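Local structure of 5-cytosine DNA methyltransferase (Entamoeba histolytica, 3QV2) at residues 13-18 against 49-54; 25-30 against 36-41; 290-295 against 299-304. The protein probably methylates carbon 5 of cytosine in tRNA or DNA, taking the methyl group from S-adenosyl-L-methionine. All blocks are in the same frame, centred on the assembly; numbering follows the deposited sequence.

Interaction 1. Residues 13-18 against 49-54. With SAH (S-adenosyl-L-homocysteine), chain B.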
loop_
_atom_site.group_PDB
_atom_site.type_symbol
_atom_site.label_atom_id
_atom_site.label_comp_id
_atom_site.label_asym_id
_atom_site.label_seq_id
_atom_site.Cartn_x
_atom_site.Cartn_y
_atom_site.Cartn_z
ATOM N N VAL A 13 18.127 0.738 0.288
ATOM C CA VAL A 13 16.937 -0.012 0.675
ATOM C C VAL A 13 16.760 -1.323 -0.084
ATOM O O VAL A 13 16.902 -1.371 -1.305
ATOM C CB VAL A 13 15.660 0.832 0.462
ATOM C CG1 VAL A 13 14.444 0.100 1.010
ATOM C CG2 VAL A 13 15.803 2.197 1.117
ATOM N N ILE A 14 16.442 -2.383 0.652
ATOM C CA ILE A 14 15.954 -3.609 0.041
ATOM C C ILE A 14 14.431 -3.586 0.090
ATOM O O ILE A 14 13.834 -3.679 1.162
ATOM C CB ILE A 14 16.459 -4.867 0.768
ATOM C CG1 ILE A 14 17.983 -4.850 0.895
ATOM C CG2 ILE A 14 15.997 -6.116 0.034
ATOM C CD1 ILE A 14 18.550 -6.083 1.568
ATOM N N GLU A 15 13.804 -3.452 -1.074
ATOM C CA GLU A 15 12.355 -3.315 -1.154
ATOM C C GLU A 15 11.675 -4.676 -1.269
ATOM O O GLU A 15 11.321 -5.114 -2.364
ATOM C CB GLU A 15 11.981 -2.421 -2.339
ATOM C CG GLU A 15 10.568 -1.863 -2.309
ATOM C CD GLU A 15 10.342 -0.809 -3.379
ATOM O OE1 GLU A 15 9.217 -0.276 -3.464
ATOM O OE2 GLU A 15 11.290 -0.512 -4.136
ATOM N N PHE A 16 11.499 -5.344 -0.135
ATOM C CA PHE A 16 10.858 -6.653 -0.109
ATOM C C PHE A 16 9.384 -6.551 -0.487
ATOM O O PHE A 16 8.701 -5.601 -0.101
ATOM C CB PHE A 16 10.996 -7.294 1.272
ATOM C CG PHE A 16 12.416 -7.597 1.665
ATOM C CD1 PHE A 16 13.111 -8.628 1.057
ATOM C CD2 PHE A 16 13.048 -6.865 2.657
ATOM C CE1 PHE A 16 14.411 -8.915 1.421
ATOM C CE2 PHE A 16 14.350 -7.150 3.028
ATOM C CZ PHE A 16 15.032 -8.177 2.409
ATOM N N PHE A 17 8.897 -7.540 -1.231
ATOM C CA PHE A 17 7.518 -7.543 -1.706
ATOM C C PHE A 17 7.212 -6.208 -2.375
ATOM O O PHE A 17 6.189 -5.581 -2.102
ATOM C CB PHE A 17 6.549 -7.798 -0.548
ATOM C CG PHE A 17 7.024 -8.848 0.417
ATOM C CD1 PHE A 17 6.873 -10.195 0.131
ATOM C CD2 PHE A 17 7.628 -8.486 1.611
ATOM C CE1 PHE A 17 7.315 -11.162 1.018
ATOM C CE2 PHE A 17 8.072 -9.446 2.501
ATOM C CZ PHE A 17 7.915 -10.786 2.204
ATOM N N SER A 18 8.112 -5.790 -3.261
ATOM C CA SER A 18 8.079 -4.454 -3.854
ATOM C C SER A 18 6.776 -4.094 -4.567
ATOM O O SER A 18 6.397 -2.925 -4.613
ATOM C CB SER A 18 9.265 -4.267 -4.804
ATOM O OG SER A 18 9.393 -5.370 -5.683
ATOM N N LYS A 49 6.646 -5.913 -13.914
ATOM C CA LYS A 49 6.609 -5.204 -15.189
ATOM C C LYS A 49 6.250 -3.734 -15.001
ATOM O O LYS A 49 6.813 -2.862 -15.662
ATOM C CB LYS A 49 5.641 -5.881 -16.163
ATOM C CG LYS A 49 6.321 -6.846 -17.123
ATOM C CD LYS A 49 5.575 -8.167 -17.225
ATOM C CE LYS A 49 4.164 -7.977 -17.754
ATOM N NZ LYS A 49 3.455 -9.279 -17.901
ATOM N N ILE A 50 5.316 -3.466 -14.096
ATOM C CA ILE A 50 4.946 -2.094 -13.775
ATOM C C ILE A 50 6.099 -1.384 -13.073
ATOM O O ILE A 50 6.434 -0.246 -13.402
ATOM C CB ILE A 50 3.692 -2.041 -12.883
ATOM C CG1 ILE A 50 2.487 -2.634 -13.622
ATOM C CG2 ILE A 50 3.415 -0.611 -12.444
ATOM C CD1 ILE A 50 1.201 -2.578 -12.829
ATOM N N TYR A 51 6.709 -2.069 -12.109
ATOM C CA TYR A 51 7.839 -1.515 -11.374
ATOM C C TYR A 51 8.968 -1.134 -12.326
ATOM O O TYR A 51 9.445 -0.001 -12.315
ATOM C CB TYR A 51 8.345 -2.517 -10.335
ATOM C CG TYR A 51 9.357 -1.939 -9.371
ATOM C CD1 TYR A 51 8.983 -1.558 -8.088
ATOM C CD2 TYR A 51 10.683 -1.768 -9.744
ATOM C CE1 TYR A 51 9.902 -1.027 -7.205
ATOM C CE2 TYR A 51 11.608 -1.237 -8.868
ATOM C CZ TYR A 51 11.213 -0.868 -7.599
ATOM O OH TYR A 51 12.123 -0.338 -6.716
ATOM N N SER A 52 9.386 -2.092 -13.148
ATOM C CA SER A 52 10.475 -1.879 -14.093
ATOM C C SER A 52 10.142 -0.780 -15.100
ATOM O O SER A 52 11.006 0.013 -15.472
ATOM C CB SER A 52 10.819 -3.181 -14.818
ATOM O OG SER A 52 11.336 -4.146 -13.917
ATOM N N LYS A 53 8.889 -0.739 -15.539
ATOM C CA LYS A 53 8.441 0.286 -16.478
ATOM C C LYS A 53 8.630 1.691 -15.914
ATOM O O LYS A 53 9.060 2.601 -16.622
ATOM C CB LYS A 53 6.973 0.070 -16.853
ATOM C CG LYS A 53 6.322 1.256 -17.556
ATOM C CD LYS A 53 6.926 1.511 -18.928
ATOM C CE LYS A 53 6.235 2.675 -19.623
ATOM N NZ LYS A 53 6.734 2.882 -21.011
ATOM N N ASN A 54 8.308 1.860 -14.636
ATOM C CA ASN A 54 8.372 3.171 -13.996
ATOM C C ASN A 54 9.741 3.521 -13.409
ATOM O O ASN A 54 10.145 4.683 -13.418
ATOM C CB ASN A 54 7.294 3.291 -12.916
ATOM C CG ASN A 54 5.893 3.338 -13.496
ATOM O OD1 ASN A 54 5.404 4.400 -13.878
ATOM N ND2 ASN A 54 5.239 2.185 -13.564
HETATM N N SAH B . 3.487 -2.647 -1.340
HETATM C CA SAH B . 3.568 -3.090 -2.718
HETATM C CB SAH B . 2.803 -4.391 -2.918
HETATM C CG SAH B . 2.655 -5.337 -1.751
HETATM S SD SAH B . 1.664 -6.822 -2.010
HETATM C C SAH B . 3.049 -2.001 -3.623
HETATM O O SAH B . 2.544 -2.303 -4.742
HETATM O OXT SAH B . 3.125 -0.778 -3.260
HETATM C "C5'" SAH B . 2.636 -8.255 -1.597
HETATM C "C4'" SAH B . 3.629 -8.739 -2.589
HETATM O "O4'" SAH B . 4.441 -9.678 -1.976
HETATM C "C3'" SAH B . 2.937 -9.414 -3.689
HETATM O "O3'" SAH B . 3.074 -8.674 -4.854
HETATM C "C2'" SAH B . 3.550 -10.708 -3.849
HETATM O "O2'" SAH B . 3.888 -10.911 -5.177
HETATM C "C1'" SAH B . 4.753 -10.658 -3.014
HETATM N N9 SAH B . 5.117 -11.959 -2.531
HETATM C C8 SAH B . 4.374 -12.907 -1.945
HETATM N N7 SAH B . 5.186 -13.944 -1.679
HETATM C C5 SAH B . 6.435 -13.636 -2.105
HETATM C C6 SAH B . 7.651 -14.323 -2.088
HETATM N N6 SAH B . 7.740 -15.650 -1.530
HETATM N N1 SAH B . 8.733 -13.716 -2.606
HETATM C C2 SAH B . 8.674 -12.484 -3.131
HETATM N N3 SAH B . 7.520 -11.808 -3.157
HETATM C C4 SAH B . 6.397 -12.357 -2.657
#
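Glu-15 on strand 11-16 and Tyr-51 on helix 45-55 reach for each other from opposite directions, the phenol OH meeting one carboxylate oxygen. The hydroxyl of Tyr-51 donates to OE2 of Glu-15, with 2.7 Å between OH and OE2. It arrives on the syn side of the carboxylate, 28° out of its plane, and the carboxylate is turned 68° against the phenol ring. Both oxygens sit at the ring's edge, OE1 in its plane and OE2 near it, and OE2 is 3.4 Å from Tyr-51 CE1. Two torsions aim the pair: CG of Glu-15 lies anti to the backbone N (chi1 -163°) with an extended chain beyond it, and CG of Tyr-51 is likewise anti to its own N. Arg-24 serves both ends, its backbone N bonding OE1 of Glu-15 and its NH1 bonding the Tyr-51 hydroxyl, so the buried carboxylate has a partner on each oxygen. Nearby, Ser-18 CB rests 4.1 Å from Tyr-51 CE1. The turn that carries Ser-18 also meets the cofactor product: Phe-17 CB is 3.2 Å from O4' of SAH, which lies at the edge of the Phe-17 ring, and Ser-18 O is 3.4 Å from SAH CA. A first strand running into a turn that touches the ligand is the S-adenosylmethionine site of a class I, Rossmann-like methyltransferase.

Interaction 2. Residues 25-30 against 36-41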
loop_
_atom_site.group_PDB
_atom_site.type_symbol
_atom_site.label_atom_id
_atom_site.label_comp_id
_atom_site.label_asym_id
_atom_site.label_seq_id
_atom_site.Cartn_x
_atom_site.Cartn_y
_atom_site.Cartn_z
ATOM N N SER A 25 8.001 4.853 -3.853
ATOM C CA SER A 25 7.296 6.085 -4.185
ATOM C C SER A 25 7.101 6.959 -2.953
ATOM O O SER A 25 7.316 8.170 -2.999
ATOM C CB SER A 25 5.938 5.766 -4.811
ATOM O OG SER A 25 6.089 5.025 -6.008
ATOM N N SER A 26 6.688 6.337 -1.854
ATOM C CA SER A 26 6.469 7.053 -0.604
ATOM C C SER A 26 7.726 7.786 -0.150
ATOM O O SER A 26 7.669 8.956 0.231
ATOM C CB SER A 26 6.004 6.088 0.487
ATOM O OG SER A 26 4.785 5.466 0.125
ATOM N N TYR A 27 8.858 7.090 -0.187
ATOM C CA TYR A 27 10.131 7.682 0.205
ATOM C C TYR A 27 10.503 8.840 -0.712
ATOM O O TYR A 27 10.928 9.898 -0.251
ATOM C CB TYR A 27 11.245 6.632 0.191
ATOM C CG TYR A 27 12.595 7.175 0.610
ATOM C CD1 TYR A 27 12.990 7.156 1.941
ATOM C CD2 TYR A 27 13.472 7.712 -0.325
ATOM C CE1 TYR A 27 14.221 7.654 2.330
ATOM C CE2 TYR A 27 14.704 8.213 0.054
ATOM C CZ TYR A 27 15.073 8.181 1.382
ATOM O OH TYR A 27 16.297 8.676 1.768
ATOM N N GLU A 28 10.341 8.633 -2.014
ATOM C CA GLU A 28 10.752 9.625 -3.002
ATOM C C GLU A 28 9.919 10.905 -2.949
ATOM O O GLU A 28 10.411 11.981 -3.286
ATOM C CB GLU A 28 10.731 9.023 -4.412
ATOM C CG GLU A 28 11.782 7.946 -4.643
ATOM C CD GLU A 28 11.794 7.435 -6.071
ATOM O OE1 GLU A 28 10.901 7.831 -6.850
ATOM O OE2 GLU A 28 12.696 6.641 -6.414
ATOM N N ARG A 29 8.662 10.792 -2.529
ATOM C CA ARG A 29 7.796 11.966 -2.448
ATOM C C ARG A 29 7.903 12.646 -1.087
ATOM O O ARG A 29 7.456 13.780 -0.916
ATOM C CB ARG A 29 6.336 11.605 -2.749
ATOM C CG ARG A 29 5.638 10.830 -1.643
ATOM C CD ARG A 29 4.123 10.848 -1.817
ATOM N NE ARG A 29 3.591 12.205 -1.718
ATOM C CZ ARG A 29 2.776 12.761 -2.609
ATOM N NH1 ARG A 29 2.385 12.075 -3.675
ATOM N NH2 ARG A 29 2.348 14.003 -2.432
ATOM N N SER A 30 8.499 11.954 -0.121
ATOM C CA SER A 30 8.659 12.506 1.220
ATOM C C SER A 30 9.700 13.623 1.235
ATOM O O SER A 30 10.356 13.886 0.227
ATOM C CB SER A 30 9.049 11.412 2.216
ATOM O OG SER A 30 10.408 11.042 2.064
ATOM N N ALA A 36 18.628 7.949 -2.358
ATOM C CA ALA A 36 18.626 6.550 -1.949
ATOM C C ALA A 36 18.659 5.591 -3.135
ATOM O O ALA A 36 18.373 5.975 -4.269
ATOM C CB ALA A 36 17.415 6.262 -1.069
ATOM N N THR A 37 19.025 4.344 -2.858
ATOM C CA THR A 37 18.989 3.283 -3.856
ATOM C C THR A 37 17.991 2.219 -3.419
ATOM O O THR A 37 17.770 2.019 -2.224
ATOM C CB THR A 37 20.367 2.625 -4.041
ATOM O OG1 THR A 37 20.768 1.999 -2.815
ATOM C CG2 THR A 37 21.406 3.663 -4.442
ATOM N N PHE A 38 17.391 1.534 -4.387
ATOM C CA PHE A 38 16.383 0.525 -4.088
ATOM C C PHE A 38 16.650 -0.792 -4.814
ATOM O O PHE A 38 16.928 -0.806 -6.012
ATOM C CB PHE A 38 14.988 1.041 -4.449
ATOM C CG PHE A 38 14.543 2.222 -3.628
ATOM C CD1 PHE A 38 13.795 2.040 -2.476
ATOM C CD2 PHE A 38 14.868 3.513 -4.010
ATOM C CE1 PHE A 38 13.384 3.123 -1.720
ATOM C CE2 PHE A 38 14.461 4.600 -3.258
ATOM C CZ PHE A 38 13.717 4.404 -2.113
ATOM N N ILE A 39 16.571 -1.896 -4.077
ATOM C CA ILE A 39 16.675 -3.230 -4.661
ATOM C C ILE A 39 15.402 -4.017 -4.372
ATOM O O ILE A 39 15.257 -4.607 -3.302
ATOM C CB ILE A 39 17.890 -4.014 -4.127
ATOM C CG1 ILE A 39 19.197 -3.343 -4.560
ATOM C CG2 ILE A 39 17.860 -5.445 -4.631
ATOM C CD1 ILE A 39 19.550 -2.103 -3.769
ATOM N N PRO A 40 14.469 -4.018 -5.332
ATOM C CA PRO A 40 13.145 -4.631 -5.192
ATOM C C PRO A 40 13.161 -6.149 -5.356
ATOM O O PRO A 40 13.834 -6.668 -6.247
ATOM C CB PRO A 40 12.354 -3.994 -6.336
ATOM C CG PRO A 40 13.377 -3.718 -7.376
ATOM C CD PRO A 40 14.637 -3.358 -6.638
ATOM N N PHE A 41 12.424 -6.843 -4.494
ATOM C CA PHE A 41 12.244 -8.288 -4.598
ATOM C C PHE A 41 10.758 -8.618 -4.687
ATOM O O PHE A 41 9.975 -8.217 -3.825
ATOM C CB PHE A 41 12.848 -9.001 -3.385
ATOM C CG PHE A 41 14.341 -9.156 -3.443
ATOM C CD1 PHE A 41 14.913 -10.366 -3.804
ATOM C CD2 PHE A 41 15.174 -8.098 -3.123
ATOM C CE1 PHE A 41 16.286 -10.513 -3.852
ATOM C CE2 PHE A 41 16.548 -8.239 -3.171
ATOM C CZ PHE A 41 17.105 -9.448 -3.536
#
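Tyr-27 reaches from helix 22-29 to strand 36-41 and meets Phe-38 first, then Ala-36. At the root, CB is 4.0 Å from Phe-38 CZ, and CG also lies against that atom. Next along, CD2 comes within 3.8 Å of Phe-38 CZ and lies in the plane of the Phe-38 ring, at its edge. The two rings form an offset edge-to-face pair, Phe-38 giving its edge to the face of Tyr-27, with centroids 5.8 Å apart and planes at 71°. CG of Tyr-27 stands anti to the backbone N (chi1 -179°), which carries the ring off the helix toward the strand. Here the helix and second strand of a beta-alpha-beta unit, strand 11-16, helix 22-29, strand 36-41, close on each other; the axes of helix 25-29 and strand 36-41 run nearly antiparallel (174°) and approach to 10.6 Å, as in a beta-alpha-beta crossover. Farther out, CE2 touches Ala-36 CB at 3.5 Å, CZ lies against the same methyl, and OH at the tip passes 3.9 Å from Ala-36 CB to bond the carbonyl of Ile-34, in the loop leading into the strand. On the exposed flank Glu-28 slides past Phe-38, its OE2 4.2 Å from Phe-38 CE2, while the carboxylate is held in a salt bridge by Arg-24.

Interaction 3. Residues 290-295 against 299-304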
loop_
_atom_site.group_PDB
_atom_site.type_symbol
_atom_site.label_atom_id
_atom_site.label_comp_id
_atom_site.label_asym_id
_atom_site.label_seq_id
_atom_site.Cartn_x
_atom_site.Cartn_y
_atom_site.Cartn_z
ATOM N N THR A 290 2.682 5.370 -13.841
ATOM C CA THR A 290 1.498 4.821 -14.491
ATOM C C THR A 290 1.478 3.293 -14.477
ATOM O O THR A 290 2.502 2.645 -14.690
ATOM C CB THR A 290 1.369 5.319 -15.947
ATOM O OG1 THR A 290 0.205 4.743 -16.553
ATOM C CG2 THR A 290 2.600 4.934 -16.756
ATOM N N THR A 291 0.304 2.727 -14.215
ATOM C CA THR A 291 0.114 1.284 -14.274
ATOM C C THR A 291 -0.288 0.897 -15.692
ATOM O O THR A 291 -0.425 -0.284 -16.014
ATOM C CB THR A 291 -0.983 0.824 -13.304
ATOM O OG1 THR A 291 -2.236 1.402 -13.692
ATOM C CG2 THR A 291 -0.651 1.251 -11.882
ATOM N N GLN A 292 -0.477 1.910 -16.533
ATOM C CA GLN A 292 -0.871 1.701 -17.920
ATOM C C GLN A 292 0.295 1.167 -18.744
ATOM O O GLN A 292 0.705 1.781 -19.729
ATOM C CB GLN A 292 -1.385 3.006 -18.533
ATOM C CG GLN A 292 -2.051 2.838 -19.890
ATOM C CD GLN A 292 -3.375 2.105 -19.805
ATOM O OE1 GLN A 292 -4.429 2.720 -19.655
ATOM N NE2 GLN A 292 -3.327 0.780 -19.901
ATOM N N ILE A 293 0.832 0.026 -18.328
ATOM C CA ILE A 293 1.885 -0.640 -19.078
ATOM C C ILE A 293 1.269 -1.338 -20.278
ATOM O O ILE A 293 0.225 -1.976 -20.164
ATOM C CB ILE A 293 2.632 -1.676 -18.218
ATOM C CG1 ILE A 293 3.706 -0.996 -17.372
ATOM C CG2 ILE A 293 3.268 -2.742 -19.096
ATOM C CD1 ILE A 293 3.171 0.037 -16.408
ATOM N N ASP A 294 1.916 -1.206 -21.431
ATOM C CA ASP A 294 1.405 -1.794 -22.662
ATOM C C ASP A 294 1.125 -3.285 -22.492
ATOM O O ASP A 294 1.997 -4.047 -22.072
ATOM C CB ASP A 294 2.393 -1.568 -23.808
ATOM C CG ASP A 294 1.744 -1.705 -25.169
ATOM O OD1 ASP A 294 0.511 -1.521 -25.257
ATOM O OD2 ASP A 294 2.462 -1.993 -26.151
ATOM N N GLY A 295 -0.098 -3.691 -22.818
ATOM C CA GLY A 295 -0.487 -5.087 -22.750
ATOM C C GLY A 295 -1.322 -5.427 -21.531
ATOM O O GLY A 295 -2.145 -6.342 -21.571
ATOM N N LYS A 299 -8.132 -4.841 -15.387
ATOM C CA LYS A 299 -8.207 -5.796 -14.287
ATOM C C LYS A 299 -6.846 -5.996 -13.626
ATOM O O LYS A 299 -6.718 -5.893 -12.407
ATOM C CB LYS A 299 -8.755 -7.139 -14.777
ATOM C CG LYS A 299 -10.204 -7.088 -15.227
ATOM C CD LYS A 299 -11.117 -6.653 -14.090
ATOM C CE LYS A 299 -12.553 -6.482 -14.564
ATOM N NZ LYS A 299 -13.129 -7.752 -15.086
ATOM N N GLN A 300 -5.834 -6.281 -14.439
ATOM C CA GLN A 300 -4.479 -6.498 -13.939
ATOM C C GLN A 300 -3.951 -5.279 -13.183
ATOM O O GLN A 300 -3.274 -5.416 -12.164
ATOM C CB GLN A 300 -3.540 -6.864 -15.091
ATOM C CG GLN A 300 -3.828 -8.222 -15.718
ATOM C CD GLN A 300 -3.062 -8.446 -17.008
ATOM O OE1 GLN A 300 -2.823 -7.510 -17.770
ATOM N NE2 GLN A 300 -2.672 -9.691 -17.258
ATOM N N GLN A 301 -4.268 -4.088 -13.682
ATOM C CA GLN A 301 -3.842 -2.851 -13.038
ATOM C C GLN A 301 -4.612 -2.619 -11.742
ATOM O O GLN A 301 -4.036 -2.225 -10.726
ATOM C CB GLN A 301 -4.028 -1.663 -13.983
ATOM C CG GLN A 301 -3.324 -1.825 -15.322
ATOM C CD GLN A 301 -3.623 -0.692 -16.284
ATOM O OE1 GLN A 301 -3.735 0.467 -15.883
ATOM N NE2 GLN A 301 -3.760 -1.024 -17.562
ATOM N N TYR A 302 -5.917 -2.864 -11.785
ATOM C CA TYR A 302 -6.767 -2.759 -10.604
ATOM C C TYR A 302 -6.251 -3.652 -9.483
ATOM O O TYR A 302 -6.184 -3.237 -8.327
ATOM C CB TYR A 302 -8.207 -3.146 -10.951
ATOM C CG TYR A 302 -9.001 -2.058 -11.637
ATOM C CD1 TYR A 302 -9.009 -0.759 -11.144
ATOM C CD2 TYR A 302 -9.744 -2.328 -12.779
ATOM C CE1 TYR A 302 -9.737 0.239 -11.768
ATOM C CE2 TYR A 302 -10.473 -1.337 -13.410
ATOM C CZ TYR A 302 -10.468 -0.058 -12.900
ATOM O OH TYR A 302 -11.193 0.929 -13.527
ATOM N N GLN A 303 -5.886 -4.879 -9.837
ATOM C CA GLN A 303 -5.403 -5.852 -8.863
ATOM C C GLN A 303 -4.139 -5.368 -8.159
ATOM O O GLN A 303 -4.034 -5.438 -6.933
ATOM C CB GLN A 303 -5.153 -7.201 -9.538
ATOM C CG GLN A 303 -6.409 -7.837 -10.116
ATOM C CD GLN A 303 -6.108 -9.038 -10.991
ATOM O OE1 GLN A 303 -4.969 -9.501 -11.059
ATOM N NE2 GLN A 303 -7.131 -9.547 -11.668
ATOM N N CYS A 304 -3.182 -4.876 -8.941
ATOM C CA CYS A 304 -1.937 -4.356 -8.390
ATOM C C CYS A 304 -2.198 -3.138 -7.510
ATOM O O CYS A 304 -1.697 -3.053 -6.390
ATOM C CB CYS A 304 -0.961 -3.994 -9.512
ATOM S SG CYS A 304 -0.354 -5.410 -10.459
#
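Thr-291 and Gln-301 carry the contact, where the loop 290-295 folds back beside helix 298-306 in the C-terminal part of the C5-methyltransferase domain. The hydroxyl OG1 of Thr-291 donates to OE1 of Gln-301, 2.8 Å from OG1 to OE1, with the hydroxyl tilted 28° from the carbonyl plane. The glutamine does more than accept: its CB packs 3.6 Å from Thr-291 OG1, and its CD passes 3.2 Å from Thr-291 O, so the chain lies across the threonine. An extended Gln-301 chain brings the amide there, with CG anti to the carbonyl carbon (chi1 -55°). The other end of this buried amide is used too, NE2 bonding the carbonyl of Leu-296 in the link between the segments. One side chain thus ties the helix to two points of the loop before it. In the next shell, Pro-276 at the start of helix 276-282 packs on both Thr-291 and Gln-301. Gln-300 OE1, one residue back, bonds the backbone N of Thr-297 near the helix start. The loop is shaped by its own short-range bonds. An ST turn at Thr-290 overlaps an inverse gamma turn centred on Gln-292, in which Ile-293 N bonds Thr-291 O. The ST turn is closed by Gln-292 N, which donates to Thr-290 OG1 over 2.9 Å at an N-H...acceptor angle of 149°.

Interactions 1 and 2 share a sheet, their centres 9 Å apart: strands 11-16 and 36-41 are neighbours, joined by bonds such as Val-13 O to Ile-39 N at 2.8 Å. Interaction 2 nests in the chain loop closed by interaction 1, and Pro-40 CG packs on Tyr-51 CE2 at 3.4 Å. Helix 45-55 then bridges to interaction 3, centred 14 Å from interaction 1, where Asn-54 OD1 bonds Thr-290 N at 2.9 Å and Ile-50 and Lys-53 pack on Ile-293. Interactions 2 and 3 do not touch. SAH contacts 13-18 directly, whereas the side chain of Phe-38 is about 11 Å and that of Thr-291 about 9 Å from the ligand.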